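Local coordinates for protein probable TonB-dependent siderophore receptor PiuA (Acinetobacter baumannii, PDB 5FP1) that probably binds iron-chelating siderophores at the outer membrane as the first step of iron uptake, and may bind ferric enterobactin with micromolar affinity, at residues A[79-84]-A[263-268]; A[360-365]-A[499-504]; A[448-453]-A[457-462]; A[493-498]-A[506-511]. All coordinates share one frame; numbering follows the deposited sequence. Where two conformers were deposited one is given.

Contact 1 of 4, residues A[79-84]-A[263-268]; sequences NPNGDR and DFQKQE
Asn-81 and Gln-265 meet amide to amide, each side chain donating to and accepting from the other, and their two hydrogen bonds close an eight-membered ring. The bond from Gln-265 NE2 to Asn-81 OD1, at 2.9 Å, is the straighter of the two (160° at the hydrogen), and it arrives in the carbonyl plane on a lone pair of OD1. Its counterpart runs from Asn-81 ND2 to Gln-265 OE1 at 3.0 Å and is more bent, at 144°, with the donor tilted out of the plane of the Gln-265 carbonyl. The difference is consistent with a modest twist, the two amide planes lying 25° apart. Gln-265 reaches inward from the strand on an extended chain whose CG is anti to the backbone N, and it meets Asn-81 coming from the opposite direction.

A water supplements the direct pair. It lies 2.9 Å from both Asn-81 O and Gln-265 OE1, in position to connect the backbone of one segment with the side chain of the other.

Gln-265 NE2 also donates to Asn-297 OD1 on the neighbouring strand 284-304, so this nitrogen has one acceptor in the plug and one in the barrel. Elsewhere in the same segments, Gln-267 OE1 accepts from Asn-108 N of the plug and Asp-83 forms a salt bridge with Arg-109. Small, almost wholly polar and built on single side chains, this junction illustrates how the plug domain of a TonB-dependent receptor is held to the inner wall of its beta-barrel.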
# COMPACT_ATOMS: atom_id res chain seq x y z
N ASN A 79 -10.10 -8.69 -8.93
CA ASN A 79 -9.23 -8.26 -7.86
C ASN A 79 -9.79 -7.09 -7.09
O ASN A 79 -10.40 -6.22 -7.69
CB ASN A 79 -7.85 -7.92 -8.39
CG ASN A 79 -7.84 -6.67 -9.23
OD1 ASN A 79 -8.40 -6.62 -10.32
ND2 ASN A 79 -7.12 -5.65 -8.74
N PRO A 80 -9.60 -7.09 -5.76
CA PRO A 80 -10.29 -6.10 -4.92
C PRO A 80 -9.76 -4.69 -5.10
O PRO A 80 -8.66 -4.48 -5.64
CB PRO A 80 -10.04 -6.61 -3.49
CG PRO A 80 -8.76 -7.38 -3.60
CD PRO A 80 -8.81 -8.03 -4.95
N ASN A 81 -10.58 -3.73 -4.68
CA ASN A 81 -10.34 -2.32 -4.95
C ASN A 81 -9.73 -1.59 -3.75
O ASN A 81 -10.06 -0.43 -3.50
CB ASN A 81 -11.66 -1.65 -5.31
CG ASN A 81 -12.66 -1.66 -4.15
OD1 ASN A 81 -12.45 -2.35 -3.14
ND2 ASN A 81 -13.73 -0.86 -4.26
N GLY A 82 -8.88 -2.27 -2.97
CA GLY A 82 -8.28 -1.65 -1.78
C GLY A 82 -6.92 -1.02 -2.06
O GLY A 82 -6.63 -0.64 -3.21
N ASP A 83 -6.09 -0.87 -1.04
CA ASP A 83 -4.74 -0.37 -1.26
C ASP A 83 -3.99 -1.33 -2.20
O ASP A 83 -3.91 -2.54 -1.91
CB ASP A 83 -3.95 -0.25 0.04
CG ASP A 83 -4.59 0.67 1.06
OD1 ASP A 83 -5.26 1.66 0.69
OD2 ASP A 83 -4.41 0.39 2.26
N ARG A 84 -3.42 -0.80 -3.29
CA ARG A 84 -2.60 -1.61 -4.22
C ARG A 84 -1.33 -0.87 -4.63
O ARG A 84 -1.23 -0.37 -5.75
CB ARG A 84 -3.40 -1.96 -5.49
CG ARG A 84 -4.71 -2.70 -5.31
CD ARG A 84 -5.27 -3.18 -6.65
NE ARG A 84 -4.36 -4.20 -7.18
CZ ARG A 84 -3.82 -4.21 -8.40
NH1 ARG A 84 -4.21 -3.36 -9.34
NH2 ARG A 84 -2.94 -5.15 -8.71
N ASP A 263 -24.55 0.33 -5.05
CA ASP A 263 -23.13 0.12 -4.72
C ASP A 263 -22.91 0.37 -3.23
O ASP A 263 -23.61 1.17 -2.61
CB ASP A 263 -22.26 1.11 -5.49
CG ASP A 263 -22.28 0.89 -7.01
OD1 ASP A 263 -22.72 -0.18 -7.52
OD2 ASP A 263 -21.77 1.79 -7.70
N PHE A 264 -21.92 -0.29 -2.66
CA PHE A 264 -21.59 -0.10 -1.24
C PHE A 264 -20.23 -0.74 -0.99
O PHE A 264 -19.76 -1.56 -1.77
CB PHE A 264 -22.64 -0.73 -0.31
CG PHE A 264 -22.79 -2.23 -0.51
CD1 PHE A 264 -22.00 -3.12 0.21
CD2 PHE A 264 -23.68 -2.73 -1.43
CE1 PHE A 264 -22.10 -4.49 -0.01
CE2 PHE A 264 -23.81 -4.09 -1.62
CZ PHE A 264 -23.00 -4.97 -0.93
N GLN A 265 -19.62 -0.38 0.13
CA GLN A 265 -18.47 -1.13 0.59
C GLN A 265 -18.38 -1.04 2.08
O GLN A 265 -18.42 0.05 2.65
CB GLN A 265 -17.17 -0.62 -0.05
CG GLN A 265 -15.90 -1.35 0.40
CD GLN A 265 -14.80 -1.31 -0.66
OE1 GLN A 265 -14.68 -0.34 -1.41
NE2 GLN A 265 -14.01 -2.40 -0.75
N LYS A 266 -18.24 -2.19 2.70
CA LYS A 266 -18.10 -2.29 4.13
C LYS A 266 -16.89 -3.16 4.47
O LYS A 266 -16.79 -4.32 4.07
CB LYS A 266 -19.35 -2.94 4.72
CG LYS A 266 -20.61 -2.09 4.55
CD LYS A 266 -21.88 -2.92 4.72
CE LYS A 266 -23.11 -2.03 4.65
NZ LYS A 266 -24.36 -2.79 4.94
N GLN A 267 -15.92 -2.55 5.15
CA GLN A 267 -14.76 -3.27 5.60
C GLN A 267 -14.79 -3.33 7.11
O GLN A 267 -15.21 -2.38 7.78
CB GLN A 267 -13.49 -2.56 5.11
CG GLN A 267 -13.43 -2.41 3.59
CD GLN A 267 -12.09 -1.96 3.06
OE1 GLN A 267 -11.34 -1.25 3.73
NE2 GLN A 267 -11.78 -2.36 1.85
N GLU A 268 -14.25 -4.41 7.64
CA GLU A 268 -14.13 -4.56 9.08
C GLU A 268 -12.87 -5.33 9.41
O GLU A 268 -12.67 -6.44 8.94
CB GLU A 268 -15.35 -5.30 9.64
CG GLU A 268 -15.32 -5.40 11.16
CD GLU A 268 -16.53 -6.14 11.74
OE1 GLU A 268 -17.57 -6.28 11.06
OE2 GLU A 268 -16.44 -6.59 12.89
O HOH W 1 -12.13 0.86 -1.87

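Contact 2 of 4, residues A[360-365]-A[499-504]; sequences TDKGGY and AGWGDN. With C8E ((hydroxyethyloxy)tri(ethyloxy)octane), chain D; C8E ((hydroxyethyloxy)tri(ethyloxy)octane), chain G.
Lys-362 lays the end of its side chain across the indole of Trp-501, joining a strand of the TonB-dependent receptor barrel to the long connection between strands 482-493 and 518-531, which here turns inward. The two side chains cross obliquely. Lys-362 CE sits almost directly above the six-membered ring, 3.6 Å from its centroid and 10° off the normal, so this methylene makes a CH-pi contact over the face. NZ follows at 4.2 Å from the same centroid and 28° off the normal, still over the face, which makes the approach a cation-pi interaction as well. A bend at the second torsion (chi2 -91°) swings the outer chain of Lys-362 over the ring, after which it runs straight to the amine.

Both polar ends are tied to other parts of the barrel. Lys-362 NZ forms a salt bridge with Asp-411 on the adjacent strand 405-428, so the ammonium has a carboxylate partner as well as the ring, while Trp-501 NE1 is hydrogen-bonded to Tyr-299 OH. The indole thus has its face under the lysine and its N-H fixed to the wall. Pro-80 of the plug touches the same side chain.

Detergent lies along the backbone of segment 360-365: Gly-363 CA lies 3.8 Å from C4 of one C8E molecule, and Lys-362 O lies 3.6 Å from C1 of another. A water links the Thr-360 hydroxyl to the Ala-499 carbonyl, accepting from Thr-360 OG1 at 2.7 Å and donating to Ala-499 O at 2.7 Å.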
# COMPACT_ATOMS: atom_id res chain seq x y z
N THR A 360 -9.42 -18.07 4.35
CA THR A 360 -10.30 -17.06 3.72
C THR A 360 -11.45 -17.75 3.04
O THR A 360 -11.23 -18.73 2.32
CB THR A 360 -9.53 -16.24 2.64
OG1 THR A 360 -8.46 -15.53 3.27
CG2 THR A 360 -10.43 -15.19 1.94
N ASP A 361 -12.66 -17.25 3.29
CA ASP A 361 -13.84 -17.58 2.51
C ASP A 361 -14.12 -16.44 1.52
O ASP A 361 -14.05 -15.27 1.88
CB ASP A 361 -15.07 -17.74 3.42
CG ASP A 361 -15.03 -19.02 4.25
OD1 ASP A 361 -14.38 -19.98 3.84
OD2 ASP A 361 -15.69 -19.08 5.30
N LYS A 362 -14.44 -16.78 0.28
CA LYS A 362 -14.75 -15.76 -0.72
C LYS A 362 -16.02 -16.07 -1.48
O LYS A 362 -16.21 -17.21 -1.97
CB LYS A 362 -13.58 -15.60 -1.72
CG LYS A 362 -13.75 -14.44 -2.71
CD LYS A 362 -14.44 -14.80 -4.02
CE LYS A 362 -14.61 -13.60 -4.94
NZ LYS A 362 -15.34 -13.87 -6.21
N GLY A 363 -16.84 -15.04 -1.65
CA GLY A 363 -18.03 -15.10 -2.50
C GLY A 363 -18.18 -13.79 -3.26
O GLY A 363 -17.27 -12.90 -3.24
N GLY A 364 -19.34 -13.63 -3.87
CA GLY A 364 -19.66 -12.40 -4.57
C GLY A 364 -21.15 -12.35 -4.73
O GLY A 364 -21.88 -13.19 -4.15
N TYR A 365 -21.63 -11.41 -5.53
CA TYR A 365 -23.07 -11.20 -5.69
C TYR A 365 -23.56 -11.61 -7.05
O TYR A 365 -22.91 -11.32 -8.08
CB TYR A 365 -23.48 -9.75 -5.37
CG TYR A 365 -23.37 -9.42 -3.90
CD1 TYR A 365 -24.36 -9.80 -2.99
CD2 TYR A 365 -22.25 -8.77 -3.41
CE1 TYR A 365 -24.24 -9.52 -1.65
CE2 TYR A 365 -22.13 -8.47 -2.07
CZ TYR A 365 -23.12 -8.86 -1.19
OH TYR A 365 -22.94 -8.58 0.15
N ALA A 499 -3.56 -15.23 -1.32
CA ALA A 499 -4.28 -15.97 -0.26
C ALA A 499 -5.76 -15.96 -0.49
O ALA A 499 -6.56 -16.08 0.45
CB ALA A 499 -3.97 -15.40 1.12
N GLY A 500 -6.14 -15.82 -1.76
CA GLY A 500 -7.52 -15.97 -2.15
C GLY A 500 -8.08 -14.78 -2.90
O GLY A 500 -8.79 -14.94 -3.90
N TRP A 501 -7.82 -13.58 -2.43
CA TRP A 501 -8.43 -12.41 -3.07
C TRP A 501 -7.48 -11.22 -2.93
O TRP A 501 -7.17 -10.78 -1.82
CB TRP A 501 -9.80 -12.13 -2.46
CG TRP A 501 -10.70 -11.33 -3.37
CD1 TRP A 501 -11.22 -10.08 -3.13
CD2 TRP A 501 -11.14 -11.70 -4.67
NE1 TRP A 501 -11.95 -9.65 -4.22
CE2 TRP A 501 -11.91 -10.62 -5.18
CE3 TRP A 501 -10.94 -12.83 -5.48
CZ2 TRP A 501 -12.52 -10.68 -6.42
CZ3 TRP A 501 -11.56 -12.88 -6.72
CH2 TRP A 501 -12.32 -11.82 -7.18
N GLY A 502 -6.98 -10.75 -4.05
CA GLY A 502 -5.96 -9.73 -4.07
C GLY A 502 -5.47 -9.60 -5.50
O GLY A 502 -6.23 -9.78 -6.45
N ASP A 503 -4.19 -9.32 -5.63
CA ASP A 503 -3.59 -9.04 -6.93
C ASP A 503 -3.89 -10.22 -7.86
O ASP A 503 -3.50 -11.35 -7.55
CB ASP A 503 -2.09 -8.82 -6.75
CG ASP A 503 -1.41 -8.31 -8.06
OD1 ASP A 503 -1.72 -8.88 -9.11
OD2 ASP A 503 -0.66 -7.32 -8.02
N ASN A 504 -4.59 -9.99 -8.96
CA ASN A 504 -5.02 -11.07 -9.83
C ASN A 504 -3.85 -11.77 -10.55
O ASN A 504 -4.02 -12.90 -11.00
CB ASN A 504 -6.07 -10.60 -10.85
CG ASN A 504 -5.66 -9.33 -11.56
OD1 ASN A 504 -5.54 -8.26 -10.96
ND2 ASN A 504 -5.43 -9.45 -12.86
C1 C8E D . -17.56 -14.66 3.50
C2 C8E D . -17.79 -15.13 2.08
C3 C8E D . -19.18 -15.75 1.99
C4 C8E D . -19.94 -15.23 0.79
C5 C8E D . -20.99 -16.22 0.31
C6 C8E D . -22.00 -16.59 1.39
C7 C8E D . -23.03 -17.54 0.80
C8 C8E D . -24.44 -17.19 1.23
O9 C8E D . -25.33 -18.13 0.61
C1 C8E G . -17.19 -19.65 0.52
C2 C8E G . -16.84 -21.06 1.01
C3 C8E G . -16.66 -22.01 -0.17
C4 C8E G . -16.38 -23.45 0.25
C5 C8E G . -15.38 -24.13 -0.69
C6 C8E G . -15.61 -25.64 -0.76
C7 C8E G . -14.99 -26.42 0.40
C8 C8E G . -15.08 -27.92 0.13
O9 C8E G . -13.83 -28.56 0.36
O HOH W 2 -6.47 -17.33 2.86

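Contact 3 of 4, residues A[448-453]-A[457-462]; sequences QNFLAT and AAYTAK. With C8E ((hydroxyethyloxy)tri(ethyloxy)octane), chain G.
Phe-450 and Tyr-459 stand side by side on one face of an antiparallel ladder, their rings nearly parallel (14° between planes) but displaced, with little overlap. The Phe-450 and Tyr-459 ring centroids lie 4.6 Å apart. The touching is done by the CD2 edge of the phenylalanine, with Phe-450 CD2 3.4 Å from Tyr-459 CZ over the tyrosine face, while Tyr-459 OH lies over a face of the Phe-450 ring. Ala-461 CB meets the same ring at its edge, 4.0 Å from Phe-450 CE2.

On the other face Asn-449 and Thr-460 point the same way from a non-hydrogen-bonded pair. Thr-460 OG1 donates to Asn-449 OD1 at 2.6 Å, in the plane of that carbonyl, and Asn-449 ND2 turns to Asp-413 OD1 on strand 405-428. The hydroxyl is set for this by its position beside the backbone N and anti to the carbonyl carbon (chi1 -66°).

The backbone provides the frame. Gln-448 with Ala-461 and Phe-450 with Tyr-459 are hydrogen-bonded pairs flanking Asn-449, and the bond from Phe-450 N to Tyr-459 O measures 2.8 Å. Beyond the last pair the regular pairing stops although the chains stay close, and a water donates to Leu-451 O and Ala-457 O, each at 2.9 Å.

Farther out, Phe-412 meets the Phe-450 ring at a steep angle, and Leu-451 CD2 lies 3.5 Å from C6 of a C8E detergent. Aromatic pair, polar cross-strand pair and bridging water together mark the loop end of a beta hairpin between strands 433-450 and 459-476 of the receptor barrel.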
# COMPACT_ATOMS: atom_id res chain seq x y z
N GLN A 448 -6.62 -23.91 -2.46
CA GLN A 448 -7.87 -23.26 -2.71
C GLN A 448 -8.88 -24.26 -3.21
O GLN A 448 -8.62 -24.96 -4.17
CB GLN A 448 -7.68 -22.13 -3.73
CG GLN A 448 -7.39 -20.84 -3.03
CD GLN A 448 -7.33 -19.61 -3.91
OE1 GLN A 448 -6.43 -18.84 -3.76
NE2 GLN A 448 -8.31 -19.41 -4.77
N ASN A 449 -10.02 -24.32 -2.53
CA ASN A 449 -11.13 -25.22 -2.89
C ASN A 449 -12.23 -24.45 -3.63
O ASN A 449 -12.91 -23.60 -3.04
CB ASN A 449 -11.70 -25.85 -1.62
CG ASN A 449 -10.66 -26.66 -0.86
OD1 ASN A 449 -10.06 -27.59 -1.41
ND2 ASN A 449 -10.40 -26.29 0.38
N PHE A 450 -12.40 -24.74 -4.92
CA PHE A 450 -13.35 -24.03 -5.75
C PHE A 450 -14.66 -24.81 -5.87
O PHE A 450 -14.64 -25.99 -6.23
CB PHE A 450 -12.80 -23.84 -7.15
CG PHE A 450 -11.57 -22.99 -7.21
CD1 PHE A 450 -11.68 -21.60 -7.30
CD2 PHE A 450 -10.32 -23.55 -7.16
CE1 PHE A 450 -10.54 -20.80 -7.35
CE2 PHE A 450 -9.17 -22.77 -7.21
CZ PHE A 450 -9.28 -21.38 -7.31
N LEU A 451 -15.77 -24.14 -5.59
CA LEU A 451 -17.10 -24.73 -5.84
C LEU A 451 -17.33 -24.86 -7.33
O LEU A 451 -16.72 -24.13 -8.13
CB LEU A 451 -18.20 -23.88 -5.22
CG LEU A 451 -18.15 -23.73 -3.70
CD1 LEU A 451 -19.19 -22.71 -3.25
CD2 LEU A 451 -18.34 -25.06 -2.95
N ALA A 452 -18.19 -25.81 -7.71
CA ALA A 452 -18.61 -25.97 -9.09
C ALA A 452 -19.23 -24.69 -9.60
O ALA A 452 -19.90 -23.97 -8.86
CB ALA A 452 -19.62 -27.12 -9.26
N THR A 453 -19.01 -24.42 -10.87
CA THR A 453 -19.63 -23.32 -11.59
C THR A 453 -20.45 -23.89 -12.73
O THR A 453 -20.49 -25.10 -12.91
CB THR A 453 -18.58 -22.36 -12.17
OG1 THR A 453 -17.83 -23.03 -13.21
CG2 THR A 453 -17.61 -21.90 -11.08
N ALA A 457 -16.42 -28.29 -12.97
CA ALA A 457 -16.66 -29.03 -11.75
C ALA A 457 -15.86 -28.41 -10.60
O ALA A 457 -14.89 -27.70 -10.82
CB ALA A 457 -16.28 -30.49 -11.94
N ALA A 458 -16.26 -28.73 -9.39
CA ALA A 458 -15.48 -28.40 -8.20
C ALA A 458 -14.07 -28.97 -8.31
O ALA A 458 -13.85 -30.09 -8.79
CB ALA A 458 -16.16 -28.91 -6.95
N TYR A 459 -13.09 -28.21 -7.85
CA TYR A 459 -11.75 -28.72 -7.81
C TYR A 459 -10.93 -28.00 -6.75
O TYR A 459 -11.36 -26.96 -6.24
CB TYR A 459 -11.10 -28.60 -9.20
CG TYR A 459 -10.53 -27.23 -9.53
CD1 TYR A 459 -11.35 -26.20 -9.95
CD2 TYR A 459 -9.17 -27.00 -9.47
CE1 TYR A 459 -10.84 -24.94 -10.26
CE2 TYR A 459 -8.64 -25.77 -9.78
CZ TYR A 459 -9.48 -24.74 -10.19
OH TYR A 459 -8.94 -23.53 -10.53
N THR A 460 -9.81 -28.61 -6.38
CA THR A 460 -8.88 -28.03 -5.44
C THR A 460 -7.55 -27.76 -6.15
O THR A 460 -6.98 -28.65 -6.81
CB THR A 460 -8.67 -28.98 -4.23
OG1 THR A 460 -9.90 -29.09 -3.48
CG2 THR A 460 -7.53 -28.50 -3.34
N ALA A 461 -7.04 -26.54 -5.99
CA ALA A 461 -5.70 -26.20 -6.47
C ALA A 461 -4.78 -26.07 -5.29
O ALA A 461 -5.14 -25.50 -4.25
CB ALA A 461 -5.74 -24.89 -7.26
N LYS A 462 -3.57 -26.60 -5.41
CA LYS A 462 -2.63 -26.50 -4.31
C LYS A 462 -1.21 -26.25 -4.82
O LYS A 462 -0.75 -26.90 -5.75
CB LYS A 462 -2.65 -27.79 -3.47
CG LYS A 462 -1.71 -27.72 -2.28
CD LYS A 462 -2.07 -28.73 -1.21
CE LYS A 462 -1.75 -30.14 -1.64
NZ LYS A 462 -1.80 -31.05 -0.45
C1 C8E G . -17.19 -19.65 0.52
C2 C8E G . -16.84 -21.06 1.01
C3 C8E G . -16.66 -22.01 -0.17
C4 C8E G . -16.38 -23.45 0.25
C5 C8E G . -15.38 -24.13 -0.69
C6 C8E G . -15.61 -25.64 -0.76
C7 C8E G . -14.99 -26.42 0.40
C8 C8E G . -15.08 -27.92 0.13
O9 C8E G . -13.83 -28.56 0.36
O HOH W 3 -14.85 -24.90 -10.19

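Contact 4 of 4, residues A[493-498]-A[506-511]; sequences SPVGLN and ETINAN
Asn-498 and Thr-507 are brought together by the first torsion of the asparagine, which sets CG between the backbone N and the carbonyl carbon (chi1 64°) and holds the amide close to its own backbone. From there Asn-498 ND2 donates to Thr-507 OG1 at 3.0 Å, with the acceptor lying in the amide plane. The amide oxygen is used too: Asn-498 OD1 accepts from Gly-500 N and, at 2.8 Å, from a water that in turn accepts from Ile-508 N at 3.0 Å. One side chain thus bonds to Thr-507 directly and to Ile-508 through water.

Glu-506 runs past Asn-498 in the opposite direction, extended beyond CG, and its OE1 reaches Ser-94 OG of the plug. Gly-496 N donates to Glu-506 O at 2.8 Å. Gly-496 is the third residue of a type II turn from Pro-494 to Leu-497, where its positive phi (85°) fits glycine, and Ile-508 CB packs 4.0 Å from Gly-496 CA.

Both segments belong to the connection between strands 482-493 and 518-531. Leu-497 and Pro-494 rest on Phe-444 of strand 433-450, while Ile-508 touches Ala-461 and Asn-463 of strand 459-476.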
# COMPACT_ATOMS: atom_id res chain seq x y z
N SER A 493 8.28 -15.11 -5.34
CA SER A 493 6.83 -14.84 -5.23
C SER A 493 6.06 -16.05 -5.75
O SER A 493 6.02 -16.30 -6.96
CB SER A 493 6.43 -13.57 -6.00
OG SER A 493 5.06 -13.19 -5.74
N PRO A 494 5.54 -16.86 -4.83
CA PRO A 494 4.88 -18.11 -5.21
C PRO A 494 3.48 -17.86 -5.75
O PRO A 494 2.85 -16.84 -5.43
CB PRO A 494 4.80 -18.88 -3.89
CG PRO A 494 4.70 -17.81 -2.85
CD PRO A 494 5.54 -16.67 -3.36
N VAL A 495 2.99 -18.76 -6.59
CA VAL A 495 1.60 -18.67 -7.03
C VAL A 495 0.70 -18.87 -5.81
O VAL A 495 1.02 -19.61 -4.90
CB VAL A 495 1.26 -19.70 -8.14
CG1 VAL A 495 1.22 -21.09 -7.57
CG2 VAL A 495 -0.06 -19.36 -8.80
N GLY A 496 -0.42 -18.15 -5.81
CA GLY A 496 -1.39 -18.17 -4.70
C GLY A 496 -1.06 -17.21 -3.56
O GLY A 496 -1.70 -17.24 -2.52
N LEU A 497 -0.05 -16.37 -3.74
CA LEU A 497 0.37 -15.47 -2.66
C LEU A 497 -0.73 -14.52 -2.18
O LEU A 497 -0.68 -14.05 -1.04
CB LEU A 497 1.60 -14.67 -3.11
CG LEU A 497 2.18 -13.73 -2.05
CD1 LEU A 497 2.65 -14.52 -0.84
CD2 LEU A 497 3.30 -12.90 -2.64
N ASN A 498 -1.72 -14.21 -3.02
CA ASN A 498 -2.77 -13.29 -2.58
C ASN A 498 -3.72 -13.92 -1.54
O ASN A 498 -4.60 -13.25 -0.99
CB ASN A 498 -3.55 -12.72 -3.78
CG ASN A 498 -4.33 -13.77 -4.58
OD1 ASN A 498 -4.67 -14.85 -4.10
ND2 ASN A 498 -4.67 -13.41 -5.81
N GLU A 506 -1.54 -13.04 -9.06
CA GLU A 506 -1.11 -14.07 -8.10
C GLU A 506 -2.13 -15.21 -7.89
O GLU A 506 -1.91 -16.14 -7.12
CB GLU A 506 -0.77 -13.41 -6.76
CG GLU A 506 0.33 -12.35 -6.86
CD GLU A 506 0.43 -11.47 -5.63
OE1 GLU A 506 -0.24 -11.77 -4.61
OE2 GLU A 506 1.19 -10.47 -5.68
N THR A 507 -3.24 -15.13 -8.58
CA THR A 507 -4.37 -16.02 -8.36
C THR A 507 -4.01 -17.43 -8.87
O THR A 507 -3.49 -17.60 -9.98
CB THR A 507 -5.63 -15.44 -9.04
OG1 THR A 507 -6.18 -14.43 -8.18
CG2 THR A 507 -6.71 -16.50 -9.28
N ILE A 508 -4.23 -18.41 -8.02
CA ILE A 508 -3.94 -19.80 -8.32
C ILE A 508 -5.13 -20.42 -9.06
O ILE A 508 -6.32 -20.06 -8.83
CB ILE A 508 -3.63 -20.59 -7.02
CG1 ILE A 508 -3.07 -21.99 -7.35
CG2 ILE A 508 -4.87 -20.70 -6.13
CD1 ILE A 508 -2.50 -22.74 -6.16
N ASN A 509 -4.81 -21.33 -9.96
CA ASN A 509 -5.82 -22.09 -10.67
C ASN A 509 -5.28 -23.48 -11.04
O ASN A 509 -4.16 -23.84 -10.68
CB ASN A 509 -6.36 -21.32 -11.88
CG ASN A 509 -5.30 -21.04 -12.93
OD1 ASN A 509 -4.52 -21.88 -13.28
ND2 ASN A 509 -5.28 -19.80 -13.44
N ALA A 510 -6.09 -24.28 -11.72
CA ALA A 510 -5.70 -25.67 -12.03
C ALA A 510 -4.40 -25.69 -12.80
O ALA A 510 -3.62 -26.61 -12.65
CB ALA A 510 -6.79 -26.33 -12.85
N ASN A 511 -4.20 -24.70 -13.67
CA ASN A 511 -3.11 -24.75 -14.63
C ASN A 511 -1.79 -24.12 -14.17
O ASN A 511 -0.76 -24.39 -14.77
CB ASN A 511 -3.59 -24.11 -15.92
CG ASN A 511 -4.88 -24.74 -16.40
OD1 ASN A 511 -5.88 -24.06 -16.59
ND2 ASN A 511 -4.88 -26.06 -16.52
O HOH W 4 -5.14 -17.31 -5.39

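Overall arrangement
Contact 2 touches each of the other three. Contacts 1 and 2 have centres 11 Å apart and meet where Pro-80 CD lies 3.4 Å from Gly-502 N. Contacts 2 and 4 share the connection after strand 482-493, and Asn-498 ND2 probably donates to Asp-503 O at 2.9 Å. Contact 3 stands about 13 Å, centre to centre, from contact 2, with Gly-500 CA 3.5 Å from Gln-448 OE1, and 14 Å from contact 4; a weak bond joins it to the latter, Tyr-459 OH to Ala-510 N at 3.2 Å. One C8E detergent touches both contacts 2 and 3, consistent with the outer face of the barrel wall lying close to both.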